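Local coordinates for endoglucanase, glycoside hydrolase family 5 protein (Cytophaga hutchinsonii, PDB 5IHS), which probably cleaves internal beta-1,4-glucosidic bonds of cellulose as a family 5 endoglucanase, contributing to the bacterium's use of crystalline cellulose for carbon and energy, at residues Gly39-Met42 / Asp48-Gln51; Lys169-Tyr174 / Ile191-Arg196; Phe271-Ala274 / Ser278-Asn281. All coordinates share one frame; numbering follows the deposited sequence.

Contact 1. Residues Gly39-Met42 / Asp48-Gln51; sequences GNYM and DTVQ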
loop_
_atom_site.group_PDB
_atom_site.type_symbol
_atom_site.label_atom_id
_atom_site.label_comp_id
_atom_site.label_asym_id
_atom_site.label_seq_id
_atom_site.Cartn_x
_atom_site.Cartn_y
_atom_site.Cartn_z
ATOM N N GLY A 39 14.398 13.176 1.038
ATOM C CA GLY A 39 14.178 13.634 -0.326
ATOM C C GLY A 39 13.189 12.748 -1.058
ATOM O O GLY A 39 12.059 12.525 -0.605
ATOM N N ASN A 40 13.613 12.232 -2.213
ATOM C CA ASN A 40 12.766 11.383 -3.045
ATOM C C ASN A 40 12.739 9.930 -2.583
ATOM O O ASN A 40 12.124 9.105 -3.269
ATOM C CB ASN A 40 13.264 11.352 -4.507
ATOM C CG ASN A 40 13.220 12.694 -5.214
ATOM O OD1 ASN A 40 14.179 13.045 -5.909
ATOM N ND2 ASN A 40 12.126 13.420 -5.091
ATOM N N TYR A 41 13.388 9.581 -1.465
ATOM C CA TYR A 41 13.672 8.185 -1.155
ATOM C C TYR A 41 13.188 7.754 0.216
ATOM O O TYR A 41 13.174 8.523 1.178
ATOM C CB TYR A 41 15.175 7.910 -1.258
ATOM C CG TYR A 41 15.634 8.070 -2.684
ATOM C CD1 TYR A 41 15.432 7.052 -3.599
ATOM C CD2 TYR A 41 16.201 9.255 -3.131
ATOM C CE1 TYR A 41 15.801 7.186 -4.918
ATOM C CE2 TYR A 41 16.571 9.405 -4.452
ATOM C CZ TYR A 41 16.372 8.363 -5.344
ATOM O OH TYR A 41 16.739 8.494 -6.664
ATOM N N MET A 42 12.825 6.485 0.298
ATOM C CA MET A 42 12.617 5.824 1.574
ATOM C C MET A 42 13.925 5.156 1.973
ATOM O O MET A 42 14.527 4.430 1.173
ATOM C CB MET A 42 11.513 4.776 1.447
ATOM C CG MET A 42 10.866 4.405 2.760
ATOM S SD MET A 42 9.378 3.404 2.554
ATOM C CE MET A 42 10.090 1.914 1.882
ATOM N N ASP A 48 20.516 2.037 4.473
ATOM C CA ASP A 48 20.052 1.500 3.207
ATOM C C ASP A 48 19.053 2.453 2.567
ATOM O O ASP A 48 18.251 3.089 3.255
ATOM C CB ASP A 48 19.320 0.178 3.444
ATOM C CG ASP A 48 20.199 -0.876 4.053
ATOM O OD1 ASP A 48 21.027 -1.453 3.318
ATOM O OD2 ASP A 48 20.063 -1.147 5.264
ATOM N N THR A 49 19.077 2.521 1.236
ATOM C CA THR A 49 17.937 3.035 0.485
ATOM C C THR A 49 17.010 1.845 0.230
ATOM O O THR A 49 17.444 0.820 -0.312
ATOM C CB THR A 49 18.374 3.708 -0.817
ATOM O OG1 THR A 49 19.286 4.767 -0.511
ATOM C CG2 THR A 49 17.161 4.287 -1.556
ATOM N N VAL A 50 15.759 1.948 0.668
ATOM C CA VAL A 50 14.851 0.812 0.747
ATOM C C VAL A 50 13.782 0.912 -0.329
ATOM O O VAL A 50 13.180 1.976 -0.530
ATOM C CB VAL A 50 14.208 0.729 2.146
ATOM C CG1 VAL A 50 13.234 -0.425 2.224
ATOM C CG2 VAL A 50 15.266 0.586 3.221
ATOM N N GLN A 51 13.519 -0.220 -0.985
ATOM C CA GLN A 51 12.401 -0.375 -1.908
ATOM C C GLN A 51 11.672 -1.661 -1.538
ATOM O O GLN A 51 12.256 -2.748 -1.605
ATOM C CB GLN A 51 12.876 -0.436 -3.357
ATOM C CG GLN A 51 11.722 -0.444 -4.345
ATOM C CD GLN A 51 12.174 -0.630 -5.766
ATOM O OE1 GLN A 51 13.363 -0.803 -6.038
ATOM N NE2 GLN A 51 11.225 -0.623 -6.679
HETATM O O HOH W 1 13.608 4.630 -1.812
#

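Contact 2. Residues Lys169-Tyr174 / Ile191-Arg196; sequences KDIKPY and IVVGTR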
loop_
_atom_site.group_PDB
_atom_site.type_symbol
_atom_site.label_atom_id
_atom_site.label_comp_id
_atom_site.label_asym_id
_atom_site.label_seq_id
_atom_site.Cartn_x
_atom_site.Cartn_y
_atom_site.Cartn_z
ATOM N N LYS A 169 -7.732 22.155 -0.267
ATOM C CA LYS A 169 -8.902 22.423 0.561
ATOM C C LYS A 169 -9.411 21.209 1.330
ATOM O O LYS A 169 -9.976 21.380 2.417
ATOM C CB LYS A 169 -10.037 22.971 -0.302
ATOM C CG LYS A 169 -9.748 24.335 -0.889
ATOM C CD LYS A 169 -10.928 24.833 -1.716
ATOM C CE LYS A 169 -10.676 26.223 -2.282
ATOM N NZ LYS A 169 -10.090 26.173 -3.646
ATOM N N ASP A 170 -9.260 19.993 0.789
ATOM C CA ASP A 170 -9.855 18.791 1.381
ATOM C C ASP A 170 -8.808 17.804 1.878
ATOM O O ASP A 170 -8.831 17.425 3.057
ATOM C CB ASP A 170 -10.753 18.063 0.364
ATOM C CG ASP A 170 -11.906 18.882 -0.102
ATOM O OD1 ASP A 170 -12.560 19.500 0.756
ATOM O OD2 ASP A 170 -12.160 18.884 -1.331
ATOM N N ILE A 171 -7.908 17.350 1.004
ATOM C CA ILE A 171 -7.027 16.245 1.366
ATOM C C ILE A 171 -6.000 16.696 2.391
ATOM O O ILE A 171 -5.787 16.031 3.417
ATOM C CB ILE A 171 -6.321 15.649 0.135
ATOM C CG1 ILE A 171 -7.299 15.242 -0.976
ATOM C CG2 ILE A 171 -5.462 14.468 0.581
ATOM C CD1 ILE A 171 -6.631 14.962 -2.322
ATOM N N LYS A 172 -5.287 17.785 2.091
ATOM C CA LYS A 172 -4.186 18.193 2.964
ATOM C C LYS A 172 -4.665 18.501 4.374
ATOM O O LYS A 172 -4.062 17.990 5.335
ATOM C CB LYS A 172 -3.377 19.337 2.338
ATOM C CG LYS A 172 -2.101 19.625 3.103
ATOM C CD LYS A 172 -1.295 20.789 2.534
ATOM C CE LYS A 172 0.040 20.891 3.243
ATOM N NZ LYS A 172 0.667 22.212 3.127
ATOM N N PRO A 173 -5.718 19.307 4.581
ATOM C CA PRO A 173 -6.175 19.549 5.961
ATOM C C PRO A 173 -6.628 18.281 6.667
ATOM O O PRO A 173 -6.342 18.104 7.859
ATOM C CB PRO A 173 -7.308 20.574 5.790
ATOM C CG PRO A 173 -7.074 21.194 4.478
ATOM C CD PRO A 173 -6.446 20.149 3.612
ATOM N N TYR A 174 -7.328 17.383 5.964
ATOM C CA TYR A 174 -7.695 16.102 6.558
ATOM C C TYR A 174 -6.451 15.342 6.999
ATOM O O TYR A 174 -6.374 14.842 8.132
ATOM C CB TYR A 174 -8.501 15.259 5.559
ATOM C CG TYR A 174 -8.471 13.790 5.915
ATOM C CD1 TYR A 174 -9.368 13.259 6.837
ATOM C CD2 TYR A 174 -7.525 12.937 5.369
ATOM C CE1 TYR A 174 -9.325 11.925 7.196
ATOM C CE2 TYR A 174 -7.481 11.609 5.726
ATOM C CZ TYR A 174 -8.377 11.107 6.644
ATOM O OH TYR A 174 -8.358 9.789 7.029
ATOM N N ILE A 191 4.092 7.838 7.024
ATOM C CA ILE A 191 2.690 8.075 6.726
ATOM C C ILE A 191 2.588 8.451 5.251
ATOM O O ILE A 191 3.282 9.370 4.796
ATOM C CB ILE A 191 2.107 9.184 7.622
ATOM C CG1 ILE A 191 2.277 8.838 9.107
ATOM C CG2 ILE A 191 0.655 9.422 7.272
ATOM C CD1 ILE A 191 1.997 10.011 10.040
ATOM N N VAL A 192 1.724 7.740 4.519
ATOM C CA VAL A 192 1.535 7.929 3.082
ATOM C C VAL A 192 0.173 8.578 2.874
ATOM O O VAL A 192 -0.834 8.098 3.412
ATOM C CB VAL A 192 1.612 6.599 2.308
ATOM C CG1 VAL A 192 1.580 6.861 0.811
ATOM C CG2 VAL A 192 2.844 5.770 2.708
ATOM N N VAL A 193 0.136 9.650 2.078
ATOM C CA VAL A 193 -1.053 10.474 1.893
ATOM C C VAL A 193 -1.519 10.426 0.439
ATOM O O VAL A 193 -0.751 10.741 -0.482
ATOM C CB VAL A 193 -0.788 11.930 2.317
ATOM C CG1 VAL A 193 -2.056 12.768 2.142
ATOM C CG2 VAL A 193 -0.270 12.003 3.749
ATOM N N GLY A 194 -2.803 10.083 0.255
ATOM C CA GLY A 194 -3.392 10.008 -1.064
ATOM C C GLY A 194 -3.520 11.353 -1.747
ATOM O O GLY A 194 -3.441 12.412 -1.130
ATOM N N THR A 195 -3.719 11.286 -3.067
ATOM C CA THR A 195 -3.731 12.469 -3.914
ATOM C C THR A 195 -4.990 12.487 -4.794
ATOM O O THR A 195 -5.733 11.500 -4.905
ATOM C CB THR A 195 -2.400 12.576 -4.707
ATOM O OG1 THR A 195 -2.204 11.423 -5.535
ATOM C CG2 THR A 195 -1.202 12.757 -3.757
ATOM N N ARG A 196 -5.258 13.648 -5.397
ATOM C CA ARG A 196 -6.496 13.823 -6.146
ATOM C C ARG A 196 -6.558 12.873 -7.347
ATOM O O ARG A 196 -5.535 12.451 -7.907
ATOM C CB ARG A 196 -6.643 15.290 -6.584
ATOM C CG ARG A 196 -8.003 15.640 -7.195
ATOM C CD ARG A 196 -8.213 17.120 -7.323
ATOM N NE ARG A 196 -7.423 17.749 -8.370
ATOM C CZ ARG A 196 -7.802 17.877 -9.636
ATOM N NH1 ARG A 196 -8.955 17.368 -10.064
ATOM N NH2 ARG A 196 -7.022 18.529 -10.492
#

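Contact 3. Residues Phe271-Ala274 / Ser278-Asn281; sequences FLDA and SYCN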
loop_
_atom_site.group_PDB
_atom_site.type_symbol
_atom_site.label_atom_id
_atom_site.label_comp_id
_atom_site.label_asym_id
_atom_site.label_seq_id
_atom_site.Cartn_x
_atom_site.Cartn_y
_atom_site.Cartn_z
ATOM N N PHE A 271 10.389 1.851 -14.523
ATOM C CA PHE A 271 10.371 3.197 -13.953
ATOM C C PHE A 271 10.454 3.166 -12.430
ATOM O O PHE A 271 11.235 3.906 -11.819
ATOM C CB PHE A 271 9.090 3.895 -14.411
ATOM C CG PHE A 271 8.862 5.241 -13.787
ATOM C CD1 PHE A 271 9.514 6.363 -14.266
ATOM C CD2 PHE A 271 7.967 5.390 -12.734
ATOM C CE1 PHE A 271 9.299 7.607 -13.691
ATOM C CE2 PHE A 271 7.749 6.631 -12.161
ATOM C CZ PHE A 271 8.414 7.736 -12.645
ATOM N N LEU A 272 9.642 2.316 -11.800
ATOM C CA LEU A 272 9.618 2.268 -10.344
ATOM C C LEU A 272 10.962 1.816 -9.789
ATOM O O LEU A 272 11.468 2.391 -8.818
ATOM C CB LEU A 272 8.494 1.359 -9.852
ATOM C CG LEU A 272 7.092 1.782 -10.307
ATOM C CD1 LEU A 272 6.079 0.704 -9.976
ATOM C CD2 LEU A 272 6.687 3.123 -9.690
ATOM N N ASP A 273 11.576 0.809 -10.411
ATOM C CA ASP A 273 12.883 0.354 -9.949
ATOM C C ASP A 273 13.945 1.428 -10.155
ATOM O O ASP A 273 14.838 1.590 -9.316
ATOM C CB ASP A 273 13.272 -0.932 -10.675
ATOM C CG ASP A 273 12.494 -2.152 -10.193
ATOM O OD1 ASP A 273 11.861 -2.118 -9.109
ATOM O OD2 ASP A 273 12.562 -3.175 -10.917
ATOM N N ALA A 274 13.872 2.164 -11.269
ATOM C CA ALA A 274 14.858 3.209 -11.525
ATOM C C ALA A 274 14.848 4.268 -10.431
ATOM O O ALA A 274 15.890 4.868 -10.141
ATOM C CB ALA A 274 14.591 3.859 -12.883
ATOM N N SER A 278 8.552 1.983 -3.942
ATOM C CA SER A 278 7.927 0.762 -3.462
ATOM C C SER A 278 6.566 0.554 -4.126
ATOM O O SER A 278 5.878 1.515 -4.496
ATOM C CB SER A 278 7.739 0.855 -1.949
ATOM O OG SER A 278 8.976 0.878 -1.243
ATOM N N TYR A 279 6.161 -0.717 -4.237
ATOM C CA TYR A 279 4.923 -1.030 -4.943
ATOM C C TYR A 279 4.207 -2.265 -4.402
ATOM O O TYR A 279 4.838 -3.248 -4.012
ATOM C CB TYR A 279 5.158 -1.128 -6.456
ATOM C CG TYR A 279 6.202 -2.081 -7.018
ATOM C CD1 TYR A 279 5.932 -3.438 -7.180
ATOM C CD2 TYR A 279 7.408 -1.604 -7.514
ATOM C CE1 TYR A 279 6.826 -4.288 -7.790
ATOM C CE2 TYR A 279 8.317 -2.455 -8.140
ATOM C CZ TYR A 279 8.013 -3.793 -8.286
ATOM O OH TYR A 279 8.933 -4.613 -8.924
ATOM N N CYS A 280 2.869 -2.188 -4.338
ATOM C CA CYS A 280 2.015 -3.300 -3.914
ATOM C C CYS A 280 0.903 -3.518 -4.929
ATOM O O CYS A 280 0.224 -2.563 -5.314
ATOM C CB CYS A 280 1.327 -3.030 -2.571
ATOM S SG CYS A 280 2.405 -2.940 -1.158
ATOM N N ASN A 281 0.691 -4.771 -5.321
ATOM C CA ASN A 281 -0.299 -5.117 -6.338
ATOM C C ASN A 281 -1.681 -5.382 -5.752
ATOM O O ASN A 281 -1.829 -6.031 -4.710
ATOM C CB ASN A 281 0.153 -6.364 -7.096
ATOM C CG ASN A 281 -0.880 -6.849 -8.098
ATOM O OD1 ASN A 281 -1.467 -7.917 -7.927
ATOM N ND2 ASN A 281 -1.077 -6.085 -9.165
#

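Contact 1. Residues Gly39-Met42 / Asp48-Gln51
M42 and V50 meet through a backbone hydrogen bond and an apolar contact, and the methionine side chain, followed here in one of its two modelled conformers, touches the valine twice. Its CB packs 3.8 Å from the backbone O of V50. From there CG is set anti to the backbone N (chi1 -158°), and the chain runs on extended as far as SD. A bend at chi3 (66°) then turns the terminal methyl back across the gap, so that CE lies 3.9 Å from V50 CG1 and equally near that same V50 O. In this conformer the valine's carbonyl oxygen is met by both root and tip.

Beside it the backbones are joined directly: V50 N donates to M42 O at 2.8 Å, nearly straight at 166°. Water 1 makes a second link, accepting from M42 N at 2.9 Å and lying 3.0 Å from V50 O, to which it can donate, though other acceptors compete for its protons. The same water sits in plane at the edge of the Y41 ring. On the more exposed flank, T49 contributes its methyl, with CG2 3.8 Å from Y41 CD1 and also packed on M42 O.

L35, from the strand before the turn, touches both M42 and V50. The backbone at G39 and N40 has the angles of a type II' turn, with positive phi at the glycine. This is a beta-hairpin, strands 35-38 and 41-44 joined by a two-residue turn, whose trailing loop folds back against it before entering the first strand of the TIM barrel, at the end where the barrel strands begin.

Contact 2. Residues Lys169-Tyr174 / Ile191-Arg196
I171 meets V193 and the three residues after it through two methyl groups, which reach different points along 191-196. CG2 packs 4.1 Å from V193 CG1, the two side chains sliding past one another in opposite directions. The same methyl rests 3.4 Å from the carbonyl oxygen of G194. CD1 goes further along the chain, lying 3.6 Å from R196 N and 3.9 Å from T195 C, with R196 CB a little more distant. One isoleucine therefore follows the backbone from the last residue of the strand into the turn beyond it. The torsions of I171 explain the division of labour: chi1 of -53° leaves CG2 anti to the backbone N, while an extended chi2 of 166° carries CD1 out toward R196.

The contact is buried, most of it isoleucine methyls lying on backbone atoms, and it has a cost. G194 O is enclosed against the isoleucine methyl and has no hydrogen-bonding partner in the model. The helix, too, departs from regular form just here: it has a wider pi-type turn at 169-171, and P173 has no N-H to bond to the preceding turn, giving a kink. The chain recovers with Y174 N bonded to D170 O at 3.3 Å.

In the next shell, polar groups fix the segment that I171 touches. R196 forms a salt bridge with E204 and a hydrogen bond to Q163 O, while T195 OG1 is bonded to T218 O. Farther out, strand 191-193 lies between the parallel barrel strands 153-156 and 215-221, and helix 167-185 packs outside it as the connecting helix of the beta-alpha-beta unit from 153-156 to 191-193.

Contact 3. Residues Phe271-Ala274 / Ser278-Asn281
L272 and Y279 meet where the last turn of helix 262-274 faces the beginning of strand 279-284, the backbones coming closest at L272 and S278, whose CA atoms are 7.2 Å apart. The tyrosine ring is what the helix meets here. Y279 holds CG between its backbone N and carbonyl carbon (chi1 56°), the crowded position, and this swings the ring toward the helix. L272 crosses it obliquely: CD1 lies 3.6 Å from Y279 CD2, and the leucine CB is 3.9 Å from that same ring carbon. CB and CD1 thus converge on the CD2 corner of the ring, with the approach of CD1 neither face-on nor edge-on.

D273 approaches farther out on the ring. Its OD1 comes in at the ring's edge, in the ring plane, 3.7 Å from CE2 of Y279 and 3.9 Å from the phenolic OH of that tyrosine. The carboxylate and ring planes are turned 32° apart.

The polar ends are tied to residues beyond the pair. D273 uses OD1 for R53 and OD2 for K323, both as salt bridges, while Y279 OH is hydrogen-bonded to D319 OD2 and to R53 NE. R53 is therefore shared by the two side chains. An anionic oxygen at the weakly positive C-H rim of an aromatic ring is electrostatically sensible, and the two cations probably favour the ionised form of D273. The chemistry thus changes along the tyrosine, from apolar packing at L272 to a charged network around its hydroxyl.

Overall arrangement
Contacts 1 and 3 are neighbours, with centres 12 Å apart, though far apart in sequence. Q51 NE2 lies 2.9 Å from D273 OD1, a probable hydrogen bond that joins the N-terminal hairpin region directly to the last beta-alpha-beta unit beside the first strand; in the conformer modelled here, M42 CE also packs 3.5 Å from S278 OG. Contact 2 stands apart: its centre is about 21 Å from each of the others, and its nearest atoms are about 7 Å from contact 1 and 8 Å from contact 3. It reaches past the end of strand 191-193, the side of the barrel where family 5 enzymes carry their active site, whereas contacts 1 and 3 gather where strands begin.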